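Local coordinates for protein listeriolysin O (PDB 4CDB) that forms oligomeric pores in cholesterol-containing host membranes after a large conformational change, as a cholesterol-dependent cytolysin that lyses cells, at residues A2-P7 with S113-I118; E22-I27 with R227-F232. One frame throughout, in Å; residues are numbered along the deposited sequence.

Interaction 1 (A2-P7 with S113-I118)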
loop_
_atom_site.group_PDB
_atom_site.type_symbol
_atom_site.label_atom_id
_atom_site.label_comp_id
_atom_site.label_asym_id
_atom_site.label_seq_id
_atom_site.Cartn_x
_atom_site.Cartn_y
_atom_site.Cartn_z
ATOM N N ALA A 2 4.766 -13.714 -26.891
ATOM C CA ALA A 2 4.988 -12.613 -27.811
ATOM C C ALA A 2 3.722 -12.530 -28.656
ATOM O O ALA A 2 3.005 -13.524 -28.783
ATOM C CB ALA A 2 6.204 -12.890 -28.680
ATOM N N PRO A 3 3.427 -11.349 -29.223
ATOM C CA PRO A 3 2.195 -11.219 -30.012
ATOM C C PRO A 3 2.136 -12.196 -31.189
ATOM O O PRO A 3 3.149 -12.406 -31.860
ATOM C CB PRO A 3 2.245 -9.771 -30.515
ATOM C CG PRO A 3 3.679 -9.350 -30.368
ATOM C CD PRO A 3 4.181 -10.085 -29.168
ATOM N N PRO A 4 0.959 -12.799 -31.427
ATOM C CA PRO A 4 0.762 -13.742 -32.533
ATOM C C PRO A 4 0.804 -13.047 -33.890
ATOM O O PRO A 4 0.814 -11.818 -33.956
ATOM C CB PRO A 4 -0.645 -14.286 -32.275
ATOM C CG PRO A 4 -1.334 -13.199 -31.528
ATOM C CD PRO A 4 -0.274 -12.599 -30.647
ATOM N N ALA A 5 0.827 -13.831 -34.962
ATOM C CA ALA A 5 0.859 -13.273 -36.309
ATOM C C ALA A 5 -0.516 -12.757 -36.727
ATOM O O ALA A 5 -1.544 -13.290 -36.306
ATOM C CB ALA A 5 1.364 -14.310 -37.303
ATOM N N SER A 6 -0.529 -11.715 -37.553
ATOM C CA SER A 6 -1.778 -11.146 -38.050
ATOM C C SER A 6 -2.492 -12.113 -38.991
ATOM O O SER A 6 -1.846 -12.844 -39.745
ATOM C CB SER A 6 -1.515 -9.819 -38.768
ATOM O OG SER A 6 -0.914 -8.876 -37.896
ATOM N N PRO A 7 -3.834 -12.124 -38.944
ATOM C CA PRO A 7 -4.645 -12.947 -39.847
ATOM C C PRO A 7 -4.483 -12.474 -41.287
ATOM O O PRO A 7 -4.010 -11.355 -41.497
ATOM C CB PRO A 7 -6.081 -12.675 -39.378
ATOM C CG PRO A 7 -5.949 -12.145 -37.991
ATOM C CD PRO A 7 -4.661 -11.389 -37.972
ATOM N N SER A 113 -10.586 -8.565 -38.645
ATOM C CA SER A 113 -10.146 -9.762 -37.936
ATOM C C SER A 113 -8.905 -9.517 -37.082
ATOM O O SER A 113 -8.144 -8.579 -37.328
ATOM C CB SER A 113 -9.877 -10.900 -38.924
ATOM O OG SER A 113 -8.825 -10.558 -39.809
ATOM N N LEU A 114 -8.718 -10.364 -36.074
ATOM C CA LEU A 114 -7.499 -10.363 -35.269
ATOM C C LEU A 114 -7.159 -11.772 -34.790
ATOM O O LEU A 114 -8.008 -12.666 -34.816
ATOM C CB LEU A 114 -7.608 -9.392 -34.082
ATOM C CG LEU A 114 -8.808 -9.427 -33.128
ATOM C CD1 LEU A 114 -8.815 -10.656 -32.225
ATOM C CD2 LEU A 114 -8.830 -8.161 -32.287
ATOM N N THR A 115 -5.918 -11.967 -34.355
ATOM C CA THR A 115 -5.511 -13.254 -33.804
ATOM C C THR A 115 -5.279 -13.132 -32.305
ATOM O O THR A 115 -4.510 -12.280 -31.855
ATOM C CB THR A 115 -4.229 -13.793 -34.472
ATOM O OG1 THR A 115 -4.447 -13.944 -35.879
ATOM C CG2 THR A 115 -3.845 -15.144 -33.882
ATOM N N LEU A 116 -5.955 -13.982 -31.539
ATOM C CA LEU A 116 -5.754 -14.042 -30.095
ATOM C C LEU A 116 -4.797 -15.174 -29.745
ATOM O O LEU A 116 -4.795 -16.223 -30.391
ATOM C CB LEU A 116 -7.084 -14.253 -29.372
ATOM C CG LEU A 116 -8.074 -13.091 -29.434
ATOM C CD1 LEU A 116 -9.359 -13.453 -28.705
ATOM C CD2 LEU A 116 -7.458 -11.823 -28.853
ATOM N N SER A 117 -3.981 -14.952 -28.721
ATOM C CA SER A 117 -3.040 -15.961 -28.254
ATOM C C SER A 117 -3.029 -16.030 -26.729
ATOM O O SER A 117 -3.132 -15.002 -26.054
ATOM C CB SER A 117 -1.636 -15.672 -28.784
ATOM O OG SER A 117 -0.683 -16.543 -28.207
ATOM N N ILE A 118 -2.909 -17.242 -26.191
ATOM C CA ILE A 118 -2.933 -17.450 -24.746
ATOM C C ILE A 118 -1.604 -18.039 -24.273
ATOM O O ILE A 118 -0.948 -18.774 -25.017
ATOM C CB ILE A 118 -4.122 -18.355 -24.332
ATOM C CG1 ILE A 118 -4.417 -18.227 -22.834
ATOM C CG2 ILE A 118 -3.874 -19.812 -24.730
ATOM C CD1 ILE A 118 -5.756 -18.813 -22.430
#

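Interaction 2 (E22-I27 with R227-F232)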
loop_
_atom_site.group_PDB
_atom_site.type_symbol
_atom_site.label_atom_id
_atom_site.label_comp_id
_atom_site.label_asym_id
_atom_site.label_seq_id
_atom_site.Cartn_x
_atom_site.Cartn_y
_atom_site.Cartn_z
ATOM N N GLU A 22 -6.379 5.876 -46.560
ATOM C CA GLU A 22 -6.667 7.179 -45.966
ATOM C C GLU A 22 -6.632 7.106 -44.442
ATOM O O GLU A 22 -6.158 8.025 -43.779
ATOM C CB GLU A 22 -8.021 7.715 -46.432
ATOM C CG GLU A 22 -8.076 8.132 -47.893
ATOM C CD GLU A 22 -9.463 8.581 -48.307
ATOM O OE1 GLU A 22 -10.401 8.428 -47.496
ATOM O OE2 GLU A 22 -9.616 9.088 -49.438
ATOM N N ILE A 23 -7.141 6.009 -43.889
ATOM C CA ILE A 23 -7.106 5.806 -42.444
ATOM C C ILE A 23 -5.666 5.697 -41.950
ATOM O O ILE A 23 -5.295 6.324 -40.956
ATOM C CB ILE A 23 -7.923 4.567 -42.013
ATOM C CG1 ILE A 23 -9.415 4.820 -42.224
ATOM C CG2 ILE A 23 -7.667 4.232 -40.552
ATOM C CD1 ILE A 23 -10.286 3.592 -42.027
ATOM N N ASP A 24 -4.855 4.914 -42.658
ATOM C CA ASP A 24 -3.443 4.761 -42.313
ATOM C C ASP A 24 -2.735 6.108 -42.215
ATOM O O ASP A 24 -2.083 6.399 -41.215
ATOM C CB ASP A 24 -2.720 3.877 -43.334
ATOM C CG ASP A 24 -3.095 2.415 -43.212
ATOM O OD1 ASP A 24 -3.492 1.990 -42.107
ATOM O OD2 ASP A 24 -2.986 1.688 -44.221
ATOM N N LYS A 25 -2.876 6.926 -43.252
ATOM C CA LYS A 25 -2.199 8.222 -43.309
ATOM C C LYS A 25 -2.722 9.208 -42.268
ATOM O O LYS A 25 -1.969 10.040 -41.763
ATOM C CB LYS A 25 -2.309 8.825 -44.713
ATOM C CG LYS A 25 -1.793 7.911 -45.811
ATOM C CD LYS A 25 -0.384 7.435 -45.501
ATOM C CE LYS A 25 0.061 6.343 -46.458
ATOM N NZ LYS A 25 0.076 6.821 -47.865
ATOM N N TYR A 26 -4.010 9.119 -41.951
ATOM C CA TYR A 26 -4.597 9.989 -40.935
ATOM C C TYR A 26 -4.042 9.673 -39.548
ATOM O O TYR A 26 -3.656 10.575 -38.804
ATOM C CB TYR A 26 -6.127 9.889 -40.933
ATOM C CG TYR A 26 -6.778 10.657 -39.802
ATOM C CD1 TYR A 26 -6.854 12.043 -39.831
ATOM C CD2 TYR A 26 -7.313 9.994 -38.704
ATOM C CE1 TYR A 26 -7.444 12.749 -38.796
ATOM C CE2 TYR A 26 -7.906 10.690 -37.668
ATOM C CZ TYR A 26 -7.969 12.068 -37.719
ATOM O OH TYR A 26 -8.558 12.761 -36.687
ATOM N N ILE A 27 -4.001 8.391 -39.205
ATOM C CA ILE A 27 -3.504 7.978 -37.898
ATOM C C ILE A 27 -1.997 8.208 -37.783
ATOM O O ILE A 27 -1.510 8.682 -36.758
ATOM C CB ILE A 27 -3.863 6.507 -37.592
ATOM C CG1 ILE A 27 -5.381 6.336 -37.542
ATOM C CG2 ILE A 27 -3.241 6.057 -36.277
ATOM C CD1 ILE A 27 -5.836 4.924 -37.221
ATOM N N ARG A 227 -0.492 -2.321 -40.204
ATOM C CA ARG A 227 -1.191 -1.122 -40.646
ATOM C C ARG A 227 -2.252 -0.747 -39.624
ATOM O O ARG A 227 -2.960 -1.617 -39.115
ATOM C CB ARG A 227 -1.849 -1.341 -42.008
ATOM C CG ARG A 227 -0.883 -1.715 -43.118
ATOM C CD ARG A 227 -1.628 -2.053 -44.401
ATOM N NE ARG A 227 -2.456 -0.940 -44.856
ATOM C CZ ARG A 227 -3.335 -1.014 -45.852
ATOM N NH1 ARG A 227 -3.509 -2.155 -46.507
ATOM N NH2 ARG A 227 -4.042 0.054 -46.190
ATOM N N PRO A 228 -2.357 0.554 -39.313
ATOM C CA PRO A 228 -3.364 1.055 -38.372
ATOM C C PRO A 228 -4.786 0.716 -38.806
ATOM O O PRO A 228 -5.656 0.514 -37.961
ATOM C CB PRO A 228 -3.146 2.570 -38.407
ATOM C CG PRO A 228 -1.705 2.730 -38.766
ATOM C CD PRO A 228 -1.411 1.608 -39.726
ATOM N N SER A 229 -5.014 0.644 -40.113
ATOM C CA SER A 229 -6.348 0.387 -40.649
ATOM C C SER A 229 -6.800 -1.068 -40.519
ATOM O O SER A 229 -7.972 -1.371 -40.731
ATOM C CB SER A 229 -6.426 0.816 -42.116
ATOM O OG SER A 229 -5.474 0.120 -42.899
ATOM N N ARG A 230 -5.877 -1.963 -40.175
ATOM C CA ARG A 230 -6.185 -3.395 -40.121
ATOM C C ARG A 230 -7.278 -3.759 -39.117
ATOM O O ARG A 230 -8.001 -4.732 -39.314
ATOM C CB ARG A 230 -4.926 -4.225 -39.843
ATOM C CG ARG A 230 -4.367 -4.938 -41.065
ATOM C CD ARG A 230 -5.427 -5.791 -41.756
ATOM N NE ARG A 230 -5.361 -7.204 -41.382
ATOM C CZ ARG A 230 -6.229 -7.818 -40.582
ATOM N NH1 ARG A 230 -7.247 -7.150 -40.058
ATOM N NH2 ARG A 230 -6.079 -9.107 -40.310
ATOM N N PHE A 231 -7.396 -2.982 -38.046
ATOM C CA PHE A 231 -8.365 -3.294 -36.997
ATOM C C PHE A 231 -9.779 -2.827 -37.334
ATOM O O PHE A 231 -10.751 -3.269 -36.721
ATOM C CB PHE A 231 -7.919 -2.720 -35.649
ATOM C CG PHE A 231 -6.953 -3.601 -34.905
ATOM C CD1 PHE A 231 -6.694 -4.891 -35.342
ATOM C CD2 PHE A 231 -6.310 -3.143 -33.764
ATOM C CE1 PHE A 231 -5.808 -5.709 -34.661
ATOM C CE2 PHE A 231 -5.424 -3.955 -33.078
ATOM C CZ PHE A 231 -5.172 -5.241 -33.527
ATOM N N PHE A 232 -9.894 -1.942 -38.317
ATOM C CA PHE A 232 -11.193 -1.384 -38.674
ATOM C C PHE A 232 -11.890 -2.183 -39.764
ATOM O O PHE A 232 -11.239 -2.757 -40.639
ATOM C CB PHE A 232 -11.042 0.072 -39.108
ATOM C CG PHE A 232 -10.479 0.958 -38.040
ATOM C CD1 PHE A 232 -11.282 1.414 -37.008
ATOM C CD2 PHE A 232 -9.144 1.332 -38.062
ATOM C CE1 PHE A 232 -10.764 2.230 -36.017
ATOM C CE2 PHE A 232 -8.623 2.146 -37.076
ATOM C CZ PHE A 232 -9.432 2.595 -36.053
#

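Interaction 1 (A2-P7 with S113-I118)
The proline-rich N-terminal run 2-7 lies along strand 114-118 of the large antiparallel sheet, with P4 and P7 turned toward the strand and A5 and S6 away from it. P4 sets its ring over the backbone between T115 and S117: its CG lies 3.3 Å from T115 O and 3.7 Å from S117 CB, while CB rests 3.7 Å from T115 CG2. In T115, chi1 of -59° sets OG1 beside the backbone N and leaves CG2 anti to it, toward P4. OG1 lies 3.0 Å from A5 O, close enough for a hydrogen bond. The backbone of 3-7 has the extended left-handed polyproline II conformation, whose near-threefold repeat brings the two prolines, three residues apart, onto the same side; the touching parts, 4-7 and 113-117, run nearly antiparallel, 158° apart. P7 and T115 slide past each other, P7 CG packing 3.2 Å from T115 OG1 and 3.4 Å from L114 C. Beyond it, P7 CB meets S113 OG at 3.5 Å. Side chains alternate along the strand, T115 and S117 facing the N-terminal run with S113 just before it, whereas L114 and L116 turn away, L116 reaching V140 and A143 of helix 137-152. N223 joins both segments, its OD1 receiving a hydrogen bond from T115 N and its ND2 bonding S6 OG. R230 NH2 ties the segments together at the P7 end, bonding S113 OG and P7 O.

Interaction 2 (E22-I27 with R227-F232)
D24 reaches from helix 14-28 to the turn at 227-232, and its two carboxylate oxygens divide the partners between them. R227 comes across it at about a right angle and presents the NE side of its guanidinium, so that NE and NH2 both donate to D24 OD2, each at 2.8 Å, in a side-on salt bridge. The oxygen lies in the guanidinium plane, yet the carboxylate itself is turned 63° from that plane; NE meets OD2 on its syn side, tilted a little out of the carboxylate plane, and NH2 nearly along the C-O axis. A bend at chi3 (58°) folds the end of the R227 chain back to this position. The other oxygen, OD1, takes two bonds from S229: the backbone N approaches nearly along its C-O axis at 2.8 Å, and OG, also 2.8 Å from OD1, comes from above the carboxylate plane. Four donated bonds thus fix the rotation of the buried carboxylate and would probably favour its charged form. P228 CD lies against the same oxygen, 3.2 Å from D24 OD1. One helical turn on, I27 slides alongside the proline, with CD1 3.8 Å from P228 CB, and the same methyl meets F232 CE2 at 3.9 Å, approaching the ring obliquely. I23 completes the apolar patch, its CG2 4.1 Å from F232 CD2. L241 packs on both I23 and F232, and L92 touches F232; the loop therefore packs between helix 14-28 and helix 238-243, with strand 92-94 of the large sheet against F232.

Both contacts are largely buried and join the first 27 residues to the region around the large antiparallel sheet, interaction 1 through its strand 114-118 and interaction 2 through the loop that follows strand 207-222. Their chemistry differs: 2-7 packs by proline rings and one hydroxyl close to a carbonyl oxygen, whereas 22-27 is held by a salt bridge and hydrogen bonds at one carboxylate, beside an apolar patch. Their centres are about 18 Å apart, and R230, which takes no part in the contact with 22-27, connects them, its side chain reaching from the loop to both segments of interaction 1. L114 also packs against F231.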